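Local coordinates for protein PTHB1 (Homo sapiens, PDB 4YD8), which is part of the BBSome, a coat complex thought to sort specific membrane proteins to the primary cilium, and contributes a seven-bladed beta-propeller, at residues 21-25 with 352-356; 204-210 with 239-245; 69-75 with 123-127; 343-349 with 360-364. One frame throughout, in Å; residues are numbered along the deposited sequence.

All four contacts lie in the seven-bladed beta-propeller. Interaction 1 joins chain regions more than 300 residues apart, and interactions 3 and 2 follow in that order between its two segments. Interaction 4 alternates with it along the chain: 343-349 comes just before 352-356, and 360-364 just after. Both use strand 348-353, in the blade where strand 8-17 pairs with strand 357-362, yet their centres are 21 Å apart. Interaction 3 joins two successive blades; its centre is 20 Å from that of interaction 1. Interaction 2 lies within one blade across the ring, its centre 42 Å from that of interaction 3. The set thus samples pairing within blades, junctions between them and closure of the ring.

Interaction 1. Residues 21-25 with 352-356; sequences KEEFD and LSDDG
Phe-24 meets the turn at residues 353-356 because its CG stands beside the backbone N (chi1 -55°). Leu-352 answers with CG anti to its own N (chi1 175°). The two side chains cross at about a right angle. Leu-352 CD1 lies over one face of the ring, and Leu-352 CD2 is 3.9 Å from Phe-24 CB. On the same side of the ring plane, Gly-356 CA comes obliquely to the ring, 3.3 Å from Phe-24 CE1. Gly-356 closes a type I turn by bonding its N to Ser-353 O. Within that turn Ser-353 OG donates to Asp-355 OD1 at 2.6 Å.

The backbones are joined directly as well. Phe-24 N donates to Asp-354 O at 3.0 Å, from above the carbonyl plane. Glu-23 CA also approaches Asp-354 O, at 3.1 Å. A water accepts from Glu-22 N at 2.9 Å and lies 2.8 Å from Asp-355 O. The carboxylate of Glu-22 leads away, to Ser-48 and Arg-54. Val-46 of strand 43-47 touches both Phe-24 and Leu-352. This loop leads into the propeller blade of strand 43-47. Main-chain groups and a buried ring, not the Asp-354 and Asp-355 carboxylates, hold it to the 348-353/357-362 hairpin.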
loop_
_atom_site.group_PDB
_atom_site.type_symbol
_atom_site.label_atom_id
_atom_site.label_comp_id
_atom_site.label_asym_id
_atom_site.label_seq_id
_atom_site.Cartn_x
_atom_site.Cartn_y
_atom_site.Cartn_z
ATOM N N LYS A 21 19.969 10.054 -4.897
ATOM C CA LYS A 21 19.032 10.610 -5.872
ATOM C C LYS A 21 18.175 9.521 -6.515
ATOM O O LYS A 21 17.943 9.527 -7.719
ATOM C CB LYS A 21 19.776 11.404 -6.952
ATOM C CG LYS A 21 20.780 12.424 -6.416
ATOM C CD LYS A 21 20.243 13.175 -5.200
ATOM C CE LYS A 21 21.233 14.230 -4.707
ATOM N NZ LYS A 21 21.657 13.971 -3.297
ATOM N N GLU A 22 17.710 8.584 -5.698
ATOM C CA GLU A 22 16.746 7.596 -6.150
ATOM C C GLU A 22 15.342 8.203 -6.122
ATOM O O GLU A 22 15.102 9.199 -5.450
ATOM C CB GLU A 22 16.828 6.326 -5.286
ATOM C CG GLU A 22 18.216 5.670 -5.353
ATOM C CD GLU A 22 18.275 4.290 -4.716
ATOM O OE1 GLU A 22 17.221 3.636 -4.576
ATOM O OE2 GLU A 22 19.393 3.848 -4.385
ATOM N N GLU A 23 14.427 7.599 -6.872
ATOM C CA GLU A 23 13.051 8.067 -7.003
ATOM C C GLU A 23 12.088 6.951 -6.615
ATOM O O GLU A 23 12.358 5.758 -6.803
ATOM C CB GLU A 23 12.761 8.558 -8.437
ATOM C CG GLU A 23 13.713 9.642 -8.921
ATOM C CD GLU A 23 13.634 9.891 -10.422
ATOM O OE1 GLU A 23 12.926 9.142 -11.131
ATOM O OE2 GLU A 23 14.285 10.847 -10.891
ATOM N N PHE A 24 10.965 7.359 -6.038
ATOM C CA PHE A 24 9.984 6.450 -5.469
ATOM C C PHE A 24 8.597 6.988 -5.745
ATOM O O PHE A 24 8.438 8.178 -5.999
ATOM C CB PHE A 24 10.181 6.328 -3.955
ATOM C CG PHE A 24 11.569 5.930 -3.555
ATOM C CD1 PHE A 24 12.601 6.866 -3.528
ATOM C CD2 PHE A 24 11.840 4.633 -3.181
ATOM C CE1 PHE A 24 13.878 6.487 -3.170
ATOM C CE2 PHE A 24 13.114 4.258 -2.812
ATOM C CZ PHE A 24 14.133 5.187 -2.814
ATOM N N ASP A 25 7.582 6.139 -5.689
ATOM C CA ASP A 25 6.212 6.641 -5.774
ATOM C C ASP A 25 5.322 5.807 -4.870
ATOM O O ASP A 25 5.812 4.945 -4.136
ATOM C CB ASP A 25 5.697 6.609 -7.217
ATOM C CG ASP A 25 4.673 7.701 -7.507
ATOM O OD1 ASP A 25 4.031 8.219 -6.562
ATOM O OD2 ASP A 25 4.509 8.040 -8.698
ATOM N N LEU A 352 7.379 8.061 3.274
ATOM C CA LEU A 352 8.387 8.001 2.227
ATOM C C LEU A 352 8.158 9.127 1.220
ATOM O O LEU A 352 7.036 9.304 0.729
ATOM C CB LEU A 352 8.340 6.646 1.511
ATOM C CG LEU A 352 9.272 6.478 0.305
ATOM C CD1 LEU A 352 10.741 6.472 0.737
ATOM C CD2 LEU A 352 8.923 5.202 -0.430
ATOM N N SER A 353 9.213 9.878 0.911
ATOM C CA SER A 353 9.130 10.955 -0.087
ATOM C C SER A 353 9.576 10.442 -1.463
ATOM O O SER A 353 10.147 9.351 -1.569
ATOM C CB SER A 353 9.985 12.153 0.333
ATOM O OG SER A 353 11.364 11.852 0.218
ATOM N N ASP A 354 9.345 11.214 -2.523
ATOM C CA ASP A 354 9.653 10.679 -3.845
ATOM C C ASP A 354 11.149 10.690 -4.141
ATOM O O ASP A 354 11.584 10.124 -5.141
ATOM C CB ASP A 354 8.872 11.411 -4.956
ATOM C CG ASP A 354 9.277 12.871 -5.146
ATOM O OD1 ASP A 354 10.277 13.342 -4.568
ATOM O OD2 ASP A 354 8.576 13.550 -5.931
ATOM N N ASP A 355 11.944 11.308 -3.271
ATOM C CA ASP A 355 13.387 11.255 -3.458
ATOM C C ASP A 355 14.070 10.441 -2.353
ATOM O O ASP A 355 15.289 10.488 -2.182
ATOM C CB ASP A 355 13.969 12.671 -3.546
ATOM C CG ASP A 355 13.756 13.476 -2.281
ATOM O OD1 ASP A 355 12.948 13.063 -1.423
ATOM O OD2 ASP A 355 14.397 14.536 -2.152
ATOM N N GLY A 356 13.283 9.673 -1.612
ATOM C CA GLY A 356 13.864 8.662 -0.751
ATOM C C GLY A 356 14.099 9.036 0.695
ATOM O O GLY A 356 14.854 8.357 1.382
HETATM O O HOH W 1 17.665 9.076 -2.801
#

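Interaction 2. Residues 204-210 with 239-245; sequences QQVESYK and VDWTLNI
Val-206 and Leu-243 are a hydrogen-bonded pair in the antiparallel pairing of strands 205-210 and 241-244. These are neighbours in a four-stranded propeller blade, with 241-244 at its edge. The face bearing Val-206, Ser-208, Trp-241 and Leu-243 is the tight one. Trp-241 takes the position between its N and carbonyl carbon (chi1 56°), and its indole lies against Ser-208. Ser-208 CB sits over the five-membered ring of Trp-241, 3.5 Å from the centroid, in a CH-pi contact. Val-206 CG1 is 3.9 Å from Trp-241 CZ3, and Val-206 CG2 is 3.7 Å from Ile-245 CG2. Leu-275 of strand 271-275 packs on this face.

The side with Gln-205, Thr-242 and Asn-244 is looser and more polar. Asn-244 ND2 donates to Gln-205 OE1 at 3.2 Å, from above its carbonyl plane. The two amides are turned 51° apart. A water donates to Glu-207 OE2 at 2.7 Å and also hydrogen-bonds to Thr-242 OG1.

Near Val-239 a classic beta bulge sets Asp-240 and Trp-241 both opposite Ser-208. There Val-239 CG2 lies over the Tyr-209 ring, 4.0 Å from its centroid, while Tyr-209 OH donates to Glu-207 OE1 at 2.6 Å.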
loop_
_atom_site.group_PDB
_atom_site.type_symbol
_atom_site.label_atom_id
_atom_site.label_comp_id
_atom_site.label_asym_id
_atom_site.label_seq_id
_atom_site.Cartn_x
_atom_site.Cartn_y
_atom_site.Cartn_z
ATOM N N GLN A 204 -13.328 9.208 -14.966
ATOM C CA GLN A 204 -13.640 9.580 -13.582
ATOM C C GLN A 204 -14.755 8.727 -12.969
ATOM O O GLN A 204 -15.508 9.180 -12.102
ATOM C CB GLN A 204 -13.978 11.082 -13.517
ATOM C CG GLN A 204 -12.878 11.952 -14.167
ATOM C CD GLN A 204 -13.154 13.446 -14.175
ATOM O OE1 GLN A 204 -14.300 13.899 -14.295
ATOM N NE2 GLN A 204 -12.088 14.229 -14.088
ATOM N N GLN A 205 -14.825 7.476 -13.409
ATOM C CA GLN A 205 -15.758 6.495 -12.868
ATOM C C GLN A 205 -15.056 5.519 -11.937
ATOM O O GLN A 205 -14.120 4.831 -12.351
ATOM C CB GLN A 205 -16.407 5.688 -13.992
ATOM C CG GLN A 205 -17.112 6.514 -15.029
ATOM C CD GLN A 205 -18.609 6.450 -14.868
ATOM O OE1 GLN A 205 -19.209 7.287 -14.194
ATOM N NE2 GLN A 205 -19.225 5.440 -15.476
ATOM N N VAL A 206 -15.516 5.439 -10.693
ATOM C CA VAL A 206 -15.148 4.320 -9.842
ATOM C C VAL A 206 -15.898 3.092 -10.348
ATOM O O VAL A 206 -17.102 3.139 -10.522
ATOM C CB VAL A 206 -15.493 4.566 -8.361
ATOM C CG1 VAL A 206 -15.055 3.374 -7.511
ATOM C CG2 VAL A 206 -14.799 5.827 -7.852
ATOM N N GLU A 207 -15.183 2.000 -10.588
ATOM C CA GLU A 207 -15.785 0.801 -11.161
ATOM C C GLU A 207 -15.486 -0.427 -10.323
ATOM O O GLU A 207 -14.373 -0.584 -9.825
ATOM C CB GLU A 207 -15.270 0.583 -12.583
ATOM C CG GLU A 207 -15.452 1.785 -13.473
ATOM C CD GLU A 207 -14.980 1.542 -14.882
ATOM O OE1 GLU A 207 -14.134 0.644 -15.081
ATOM O OE2 GLU A 207 -15.467 2.244 -15.802
ATOM N N SER A 208 -16.482 -1.291 -10.170
ATOM C CA SER A 208 -16.316 -2.520 -9.412
ATOM C C SER A 208 -16.635 -3.708 -10.315
ATOM O O SER A 208 -17.706 -3.762 -10.911
ATOM C CB SER A 208 -17.223 -2.533 -8.182
ATOM O OG SER A 208 -17.078 -3.729 -7.429
ATOM N N TYR A 209 -15.701 -4.649 -10.399
ATOM C CA TYR A 209 -15.868 -5.852 -11.210
ATOM C C TYR A 209 -15.828 -7.106 -10.345
ATOM O O TYR A 209 -14.848 -7.339 -9.649
ATOM C CB TYR A 209 -14.763 -5.953 -12.264
ATOM C CG TYR A 209 -14.762 -4.832 -13.264
ATOM C CD1 TYR A 209 -14.037 -3.671 -13.030
ATOM C CD2 TYR A 209 -15.492 -4.931 -14.448
ATOM C CE1 TYR A 209 -14.032 -2.630 -13.943
ATOM C CE2 TYR A 209 -15.497 -3.887 -15.373
ATOM C CZ TYR A 209 -14.761 -2.738 -15.107
ATOM O OH TYR A 209 -14.742 -1.690 -16.003
ATOM N N LYS A 210 -16.876 -7.920 -10.407
ATOM C CA LYS A 210 -16.908 -9.185 -9.680
ATOM C C LYS A 210 -15.847 -10.144 -10.199
ATOM O O LYS A 210 -15.693 -10.312 -11.416
ATOM C CB LYS A 210 -18.287 -9.839 -9.787
ATOM C CG LYS A 210 -19.414 -9.037 -9.158
ATOM C CD LYS A 210 -20.286 -9.914 -8.265
ATOM C CE LYS A 210 -19.766 -9.957 -6.823
ATOM N NZ LYS A 210 -18.500 -10.738 -6.623
ATOM N N VAL A 239 -19.256 -4.381 -15.944
ATOM C CA VAL A 239 -19.022 -3.783 -14.639
ATOM C C VAL A 239 -20.187 -4.161 -13.718
ATOM O O VAL A 239 -21.308 -4.367 -14.185
ATOM C CB VAL A 239 -18.867 -2.253 -14.764
ATOM C CG1 VAL A 239 -20.224 -1.579 -14.926
ATOM C CG2 VAL A 239 -18.131 -1.696 -13.589
ATOM N N ASP A 240 -19.918 -4.298 -12.424
ATOM C CA ASP A 240 -20.973 -4.599 -11.458
ATOM C C ASP A 240 -21.705 -3.315 -11.070
ATOM O O ASP A 240 -22.937 -3.229 -11.139
ATOM C CB ASP A 240 -20.387 -5.283 -10.216
ATOM C CG ASP A 240 -21.455 -5.893 -9.329
ATOM O OD1 ASP A 240 -22.407 -6.486 -9.871
ATOM O OD2 ASP A 240 -21.338 -5.790 -8.091
ATOM N N TRP A 241 -20.935 -2.312 -10.663
ATOM C CA TRP A 241 -21.485 -0.981 -10.462
ATOM C C TRP A 241 -20.441 0.080 -10.792
ATOM O O TRP A 241 -19.253 -0.201 -10.872
ATOM C CB TRP A 241 -22.010 -0.798 -9.020
ATOM C CG TRP A 241 -21.024 -1.061 -7.888
ATOM C CD1 TRP A 241 -20.972 -2.171 -7.088
ATOM C CD2 TRP A 241 -19.998 -0.177 -7.405
ATOM N NE1 TRP A 241 -19.972 -2.040 -6.161
ATOM C CE2 TRP A 241 -19.366 -0.823 -6.325
ATOM C CE3 TRP A 241 -19.549 1.091 -7.790
ATOM C CZ2 TRP A 241 -18.297 -0.255 -5.632
ATOM C CZ3 TRP A 241 -18.493 1.662 -7.096
ATOM C CH2 TRP A 241 -17.878 0.986 -6.024
ATOM N N THR A 242 -20.909 1.304 -10.992
ATOM C CA THR A 242 -20.017 2.405 -11.294
ATOM C C THR A 242 -20.501 3.667 -10.568
ATOM O O THR A 242 -21.687 3.804 -10.263
ATOM C CB THR A 242 -19.917 2.629 -12.829
ATOM O OG1 THR A 242 -18.827 3.505 -13.134
ATOM C CG2 THR A 242 -21.218 3.185 -13.393
ATOM N N LEU A 243 -19.567 4.562 -10.256
ATOM C CA LEU A 243 -19.891 5.821 -9.581
ATOM C C LEU A 243 -19.052 6.927 -10.205
ATOM O O LEU A 243 -17.822 6.861 -10.204
ATOM C CB LEU A 243 -19.625 5.743 -8.065
ATOM C CG LEU A 243 -19.862 7.044 -7.281
ATOM C CD1 LEU A 243 -21.350 7.352 -7.138
ATOM C CD2 LEU A 243 -19.186 7.020 -5.914
ATOM N N ASN A 244 -19.703 7.945 -10.754
ATOM C CA ASN A 244 -18.933 9.067 -11.257
ATOM C C ASN A 244 -18.572 10.006 -10.127
ATOM O O ASN A 244 -19.458 10.571 -9.488
ATOM C CB ASN A 244 -19.690 9.835 -12.335
ATOM C CG ASN A 244 -18.779 10.763 -13.104
ATOM O OD1 ASN A 244 -18.272 11.737 -12.556
ATOM N ND2 ASN A 244 -18.532 10.442 -14.366
ATOM N N ILE A 245 -17.275 10.179 -9.882
ATOM C CA ILE A 245 -16.825 11.058 -8.806
ATOM C C ILE A 245 -16.352 12.423 -9.303
ATOM O O ILE A 245 -15.921 13.266 -8.511
ATOM C CB ILE A 245 -15.693 10.411 -7.996
ATOM C CG1 ILE A 245 -14.540 10.003 -8.915
ATOM C CG2 ILE A 245 -16.217 9.187 -7.263
ATOM C CD1 ILE A 245 -13.279 9.628 -8.161
HETATM O O HOH W 2 -16.964 12.916 -14.834
HETATM O O HOH W 3 -17.966 3.348 -15.841
HETATM O O HOH W 4 -19.004 -5.536 -7.046
#

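Interaction 3. Residues 69-75 with 123-127; sequences AEDLLLE and NQCQM
Leu-73 and Gln-124 link the two backbones: Gln-124 N donates to Leu-73 O at 2.7 Å. The bond is nearly straight, with an angle of 174° at the hydrogen. Residues 72-75 belong to strand 72-77, an edge strand of its four-stranded sheet. This strand carries a classic beta bulge, in which Leu-73 and Leu-74 both face Ile-55. Residues 123-126 form no clear strand and lead into strand 127-134.

Two side-chain amides extend the pairing on either side of that bond. Asn-123 OD1 accepts from Glu-75 N at 3.1 Å, from above its carbonyl plane, much as a backbone carbonyl of a paired strand would. Gln-124 runs extended beyond CG (chi2 -178°), which carries its amide to the start of the strand and the chain just before it. Its NE2 donates to Glu-70 O at 2.9 Å and to Leu-72 O at 3.0 Å. Two bonds from one nitrogen fix the rotation of this amide. Glu-70 O lies in the amide plane, whereas Leu-72 O is tilted from it. Leu-73 crosses the glutamine at about a right angle, with Leu-73 CD2 3.7 Å from Gln-124 NE2.

The apolar part centres on Leu-74. Leu-74 CB is 3.8 Å from Cys-125 SG. Leu-74 CD1 meets CB of selenomethionine Met-127 at 3.8 Å, and Leu-74 CD2 meets its SE at 3.9 Å. Val-112 of strand 106-112 touches both Cys-125 and Met-127, and Leu-53 touches Met-127. Such packing of one blade's edge strand against the approach to the next blade's last strand is a beta-propeller blade junction.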
loop_
_atom_site.group_PDB
_atom_site.type_symbol
_atom_site.label_atom_id
_atom_site.label_comp_id
_atom_site.label_asym_id
_atom_site.label_seq_id
_atom_site.Cartn_x
_atom_site.Cartn_y
_atom_site.Cartn_z
ATOM N N ALA A 69 23.039 -3.608 16.305
ATOM C CA ALA A 69 22.775 -4.185 14.988
ATOM C C ALA A 69 22.253 -3.102 14.051
ATOM O O ALA A 69 21.572 -2.172 14.483
ATOM C CB ALA A 69 21.782 -5.336 15.086
ATOM N N GLU A 70 22.591 -3.218 12.773
ATOM C CA GLU A 70 22.169 -2.244 11.779
ATOM C C GLU A 70 20.655 -2.225 11.632
ATOM O O GLU A 70 19.989 -3.241 11.824
ATOM C CB GLU A 70 22.820 -2.546 10.425
ATOM C CG GLU A 70 24.322 -2.286 10.385
ATOM C CD GLU A 70 24.667 -0.843 10.697
ATOM O OE1 GLU A 70 24.291 0.047 9.905
ATOM O OE2 GLU A 70 25.308 -0.596 11.740
ATOM N N ASP A 71 20.122 -1.059 11.295
ATOM C CA ASP A 71 18.702 -0.888 11.008
ATOM C C ASP A 71 18.382 -1.571 9.680
ATOM O O ASP A 71 17.277 -2.046 9.453
ATOM C CB ASP A 71 18.321 0.600 10.919
ATOM C CG ASP A 71 18.530 1.367 12.232
ATOM O OD1 ASP A 71 17.859 1.065 13.242
ATOM O OD2 ASP A 71 19.355 2.307 12.234
ATOM N N LEU A 72 19.365 -1.580 8.791
ATOM C CA LEU A 72 19.178 -2.163 7.465
ATOM C C LEU A 72 19.376 -3.675 7.537
ATOM O O LEU A 72 20.479 -4.150 7.791
ATOM C CB LEU A 72 20.150 -1.540 6.459
ATOM C CG LEU A 72 20.070 -2.074 5.029
ATOM C CD1 LEU A 72 18.777 -1.618 4.374
ATOM C CD2 LEU A 72 21.283 -1.610 4.235
ATOM N N LEU A 73 18.305 -4.427 7.320
ATOM C CA LEU A 73 18.390 -5.883 7.370
ATOM C C LEU A 73 18.888 -6.449 6.052
ATOM O O LEU A 73 19.592 -7.444 6.026
ATOM C CB LEU A 73 17.032 -6.489 7.700
ATOM C CG LEU A 73 16.406 -6.079 9.033
ATOM C CD1 LEU A 73 15.105 -6.833 9.232
ATOM C CD2 LEU A 73 17.364 -6.318 10.192
ATOM N N LEU A 74 18.504 -5.804 4.958
ATOM C CA LEU A 74 18.814 -6.334 3.651
ATOM C C LEU A 74 18.735 -5.248 2.605
ATOM O O LEU A 74 17.831 -4.415 2.625
ATOM C CB LEU A 74 17.855 -7.470 3.293
ATOM C CG LEU A 74 18.040 -8.129 1.917
ATOM C CD1 LEU A 74 18.016 -9.631 2.060
ATOM C CD2 LEU A 74 16.955 -7.693 0.957
ATOM N N GLU A 75 19.695 -5.274 1.692
ATOM C CA GLU A 75 19.661 -4.430 0.515
ATOM C C GLU A 75 20.095 -5.289 -0.660
ATOM O O GLU A 75 21.129 -5.935 -0.594
ATOM C CB GLU A 75 20.587 -3.219 0.681
ATOM C CG GLU A 75 20.689 -2.351 -0.566
ATOM C CD GLU A 75 21.637 -1.183 -0.385
ATOM O OE1 GLU A 75 21.212 -0.137 0.156
ATOM O OE2 GLU A 75 22.810 -1.314 -0.790
ATOM N N ASN A 123 24.073 -8.130 4.819
ATOM C CA ASN A 123 22.684 -8.474 5.081
ATOM C C ASN A 123 22.546 -9.328 6.336
ATOM O O ASN A 123 23.423 -10.124 6.645
ATOM C CB ASN A 123 22.092 -9.211 3.879
ATOM C CG ASN A 123 22.093 -8.367 2.615
ATOM O OD1 ASN A 123 21.986 -7.133 2.663
ATOM N ND2 ASN A 123 22.203 -9.033 1.468
ATOM N N GLN A 124 21.443 -9.158 7.055
ATOM C CA GLN A 124 21.214 -9.892 8.293
ATOM C C GLN A 124 20.190 -11.008 8.116
ATOM O O GLN A 124 19.845 -11.714 9.063
ATOM C CB GLN A 124 20.757 -8.929 9.392
ATOM C CG GLN A 124 21.651 -7.723 9.541
ATOM C CD GLN A 124 21.205 -6.819 10.666
ATOM O OE1 GLN A 124 21.020 -7.261 11.797
ATOM N NE2 GLN A 124 21.010 -5.549 10.354
ATOM N N CYS A 125 19.705 -11.157 6.893
ATOM C CA CYS A 125 18.753 -12.197 6.563
ATOM C C CYS A 125 18.991 -12.594 5.120
ATOM O O CYS A 125 19.796 -11.972 4.428
ATOM C CB CYS A 125 17.317 -11.713 6.753
ATOM S SG CYS A 125 16.872 -10.269 5.714
ATOM N N GLN A 126 18.302 -13.626 4.658
ATOM C CA GLN A 126 18.382 -13.964 3.239
ATOM C C GLN A 126 17.039 -13.677 2.589
ATOM O O GLN A 126 16.009 -13.616 3.261
ATOM C CB GLN A 126 18.785 -15.424 3.033
ATOM C CG GLN A 126 17.760 -16.406 3.539
ATOM C CD GLN A 126 18.191 -17.846 3.370
ATOM O OE1 GLN A 126 19.387 -18.147 3.331
ATOM N NE2 GLN A 126 17.214 -18.751 3.271
HETATM N N MSE A 127 17.068 -13.461 1.279
HETATM C CA MSE A 127 15.867 -13.293 0.489
HETATM C C MSE A 127 15.987 -14.204 -0.712
HETATM O O MSE A 127 16.831 -13.972 -1.565
HETATM C CB MSE A 127 15.706 -11.842 0.049
HETATM C CG MSE A 127 14.402 -11.571 -0.654
HETATM SE SE MSE A 127 14.118 -9.663 -0.908
HETATM C CE MSE A 127 14.641 -9.555 -2.784
#

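Interaction 4. Residues 343-349 with 360-364; sequences HDLKGVI and CSYLG
Tyr-362 leaves its backbone away from residues 343-349, yet its ring reaches back to set the hydroxyl at the edge of the His-343 ring. Tyr-362 OH lies 3.4 Å from His-343 CD2, near the imidazole plane. The reach comes with CG beside the tyrosine's own N (chi1 -58°). Leu-345 CD1 comes obliquely to the ring, 3.5 Å from Tyr-362 CE1. Val-348 runs alongside in the same direction, and its CG2 is 4.2 Å from Tyr-362 CE1.

Between Leu-345 and Val-348 the chain turns a corner. Gly-347 has a positive phi of 68°, and with Val-348 it faces Gly-340 in a G1 beta bulge. Leu-363 packs closely here, its CD1 only 3.2 Å from Gly-347 O. Its other branch, CD2, is 3.5 Å from Ile-349 CD1, where the two side chains cross at about a right angle.

The regular pairing is short. Ile-349 and Ser-361 form an antiparallel hydrogen-bonded pair. Ile-349 N donates to Ser-361 O at 2.9 Å, and Ser-361 N returns the bond to Ile-349 O at 2.9 Å. A water also donates to Ile-349 O and hydrogen-bonds with Ser-361 OG.

Strands 348-353 and 357-362 form a hairpin. Strand 334-342 flanks it next to 348-353, and the N-terminal strand 8-17 pairs along 357-362. Trp-13 of that strand stacks on Tyr-362 and also meets the His-343 ring. This joining of N-terminal and C-terminal strands in one blade is the velcro closure of a beta-propeller.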
loop_
_atom_site.group_PDB
_atom_site.type_symbol
_atom_site.label_atom_id
_atom_site.label_comp_id
_atom_site.label_asym_id
_atom_site.label_seq_id
_atom_site.Cartn_x
_atom_site.Cartn_y
_atom_site.Cartn_z
ATOM N N HIS A 343 9.518 -0.952 16.751
ATOM C CA HIS A 343 10.118 -0.638 18.049
ATOM C C HIS A 343 9.191 -1.104 19.178
ATOM O O HIS A 343 9.118 -0.487 20.245
ATOM C CB HIS A 343 10.418 0.872 18.134
ATOM C CG HIS A 343 11.164 1.286 19.369
ATOM N ND1 HIS A 343 12.245 0.585 19.862
ATOM C CD2 HIS A 343 10.985 2.338 20.207
ATOM C CE1 HIS A 343 12.697 1.186 20.951
ATOM N NE2 HIS A 343 11.952 2.249 21.180
ATOM N N ASP A 344 8.473 -2.194 18.909
ATOM C CA ASP A 344 7.551 -2.822 19.855
ATOM C C ASP A 344 6.413 -1.912 20.282
ATOM O O ASP A 344 5.844 -2.085 21.361
ATOM C CB ASP A 344 8.306 -3.308 21.094
ATOM C CG ASP A 344 9.454 -4.226 20.739
ATOM O OD1 ASP A 344 9.245 -5.161 19.933
ATOM O OD2 ASP A 344 10.572 -4.004 21.250
ATOM N N LEU A 345 6.085 -0.958 19.420
ATOM C CA LEU A 345 5.023 0.013 19.647
ATOM C C LEU A 345 4.037 -0.022 18.503
ATOM O O LEU A 345 4.445 -0.153 17.351
ATOM C CB LEU A 345 5.613 1.421 19.779
ATOM C CG LEU A 345 6.514 1.602 20.994
ATOM C CD1 LEU A 345 7.375 2.838 20.840
ATOM C CD2 LEU A 345 5.669 1.686 22.238
ATOM N N LYS A 346 2.747 0.096 18.797
ATOM C CA LYS A 346 1.759 0.156 17.720
ATOM C C LYS A 346 1.541 1.606 17.274
ATOM O O LYS A 346 1.932 2.546 17.974
ATOM C CB LYS A 346 0.429 -0.471 18.150
ATOM C CG LYS A 346 0.511 -1.934 18.573
ATOM C CD LYS A 346 -0.865 -2.587 18.503
ATOM C CE LYS A 346 -0.812 -4.070 18.838
ATOM N NZ LYS A 346 -0.480 -4.308 20.270
ATOM N N GLY A 347 0.932 1.774 16.109
ATOM C CA GLY A 347 0.587 3.099 15.616
ATOM C C GLY A 347 1.759 3.991 15.244
ATOM O O GLY A 347 1.654 5.213 15.318
ATOM N N VAL A 348 2.873 3.389 14.835
ATOM C CA VAL A 348 4.003 4.163 14.336
ATOM C C VAL A 348 3.752 4.580 12.887
ATOM O O VAL A 348 3.373 3.762 12.061
ATOM C CB VAL A 348 5.326 3.376 14.434
ATOM C CG1 VAL A 348 6.437 4.082 13.640
ATOM C CG2 VAL A 348 5.736 3.188 15.903
ATOM N N ILE A 349 3.955 5.858 12.591
ATOM C CA ILE A 349 3.778 6.390 11.240
ATOM C C ILE A 349 5.076 6.280 10.461
ATOM O O ILE A 349 6.131 6.681 10.954
ATOM C CB ILE A 349 3.347 7.874 11.252
ATOM C CG1 ILE A 349 1.990 8.050 11.924
ATOM C CG2 ILE A 349 3.282 8.455 9.823
ATOM C CD1 ILE A 349 1.586 9.516 12.008
ATOM N N CYS A 360 10.315 7.540 10.478
ATOM C CA CYS A 360 9.356 6.976 11.433
ATOM C C CYS A 360 9.030 8.017 12.480
ATOM O O CYS A 360 9.933 8.691 12.989
ATOM C CB CYS A 360 9.913 5.728 12.137
ATOM S SG CYS A 360 10.334 4.368 11.041
ATOM N N SER A 361 7.753 8.133 12.820
ATOM C CA SER A 361 7.334 9.068 13.859
ATOM C C SER A 361 6.182 8.502 14.682
ATOM O O SER A 361 5.542 7.517 14.293
ATOM C CB SER A 361 6.933 10.409 13.244
ATOM O OG SER A 361 5.895 10.232 12.306
ATOM N N TYR A 362 5.947 9.120 15.838
ATOM C CA TYR A 362 4.848 8.743 16.701
ATOM C C TYR A 362 3.680 9.706 16.506
ATOM O O TYR A 362 3.862 10.866 16.123
ATOM C CB TYR A 362 5.262 8.755 18.171
ATOM C CG TYR A 362 6.426 7.867 18.555
ATOM C CD1 TYR A 362 6.346 6.479 18.446
ATOM C CD2 TYR A 362 7.580 8.412 19.097
ATOM C CE1 TYR A 362 7.410 5.669 18.833
ATOM C CE2 TYR A 362 8.641 7.614 19.499
ATOM C CZ TYR A 362 8.553 6.247 19.365
ATOM O OH TYR A 362 9.616 5.469 19.773
ATOM N N LEU A 363 2.477 9.220 16.751
ATOM C CA LEU A 363 1.311 10.087 16.684
ATOM C C LEU A 363 1.383 11.201 17.733
ATOM O O LEU A 363 2.255 11.190 18.615
ATOM C CB LEU A 363 0.051 9.243 16.840
ATOM C CG LEU A 363 -0.120 8.356 15.599
ATOM C CD1 LEU A 363 -0.865 7.089 15.931
ATOM C CD2 LEU A 363 -0.847 9.122 14.521
ATOM N N GLY A 364 0.495 12.184 17.614
ATOM C CA GLY A 364 0.422 13.269 18.573
ATOM C C GLY A 364 0.250 12.728 19.978
ATOM O O GLY A 364 -0.278 11.630 20.176
HETATM O O HOH W 5 6.906 9.617 9.742
#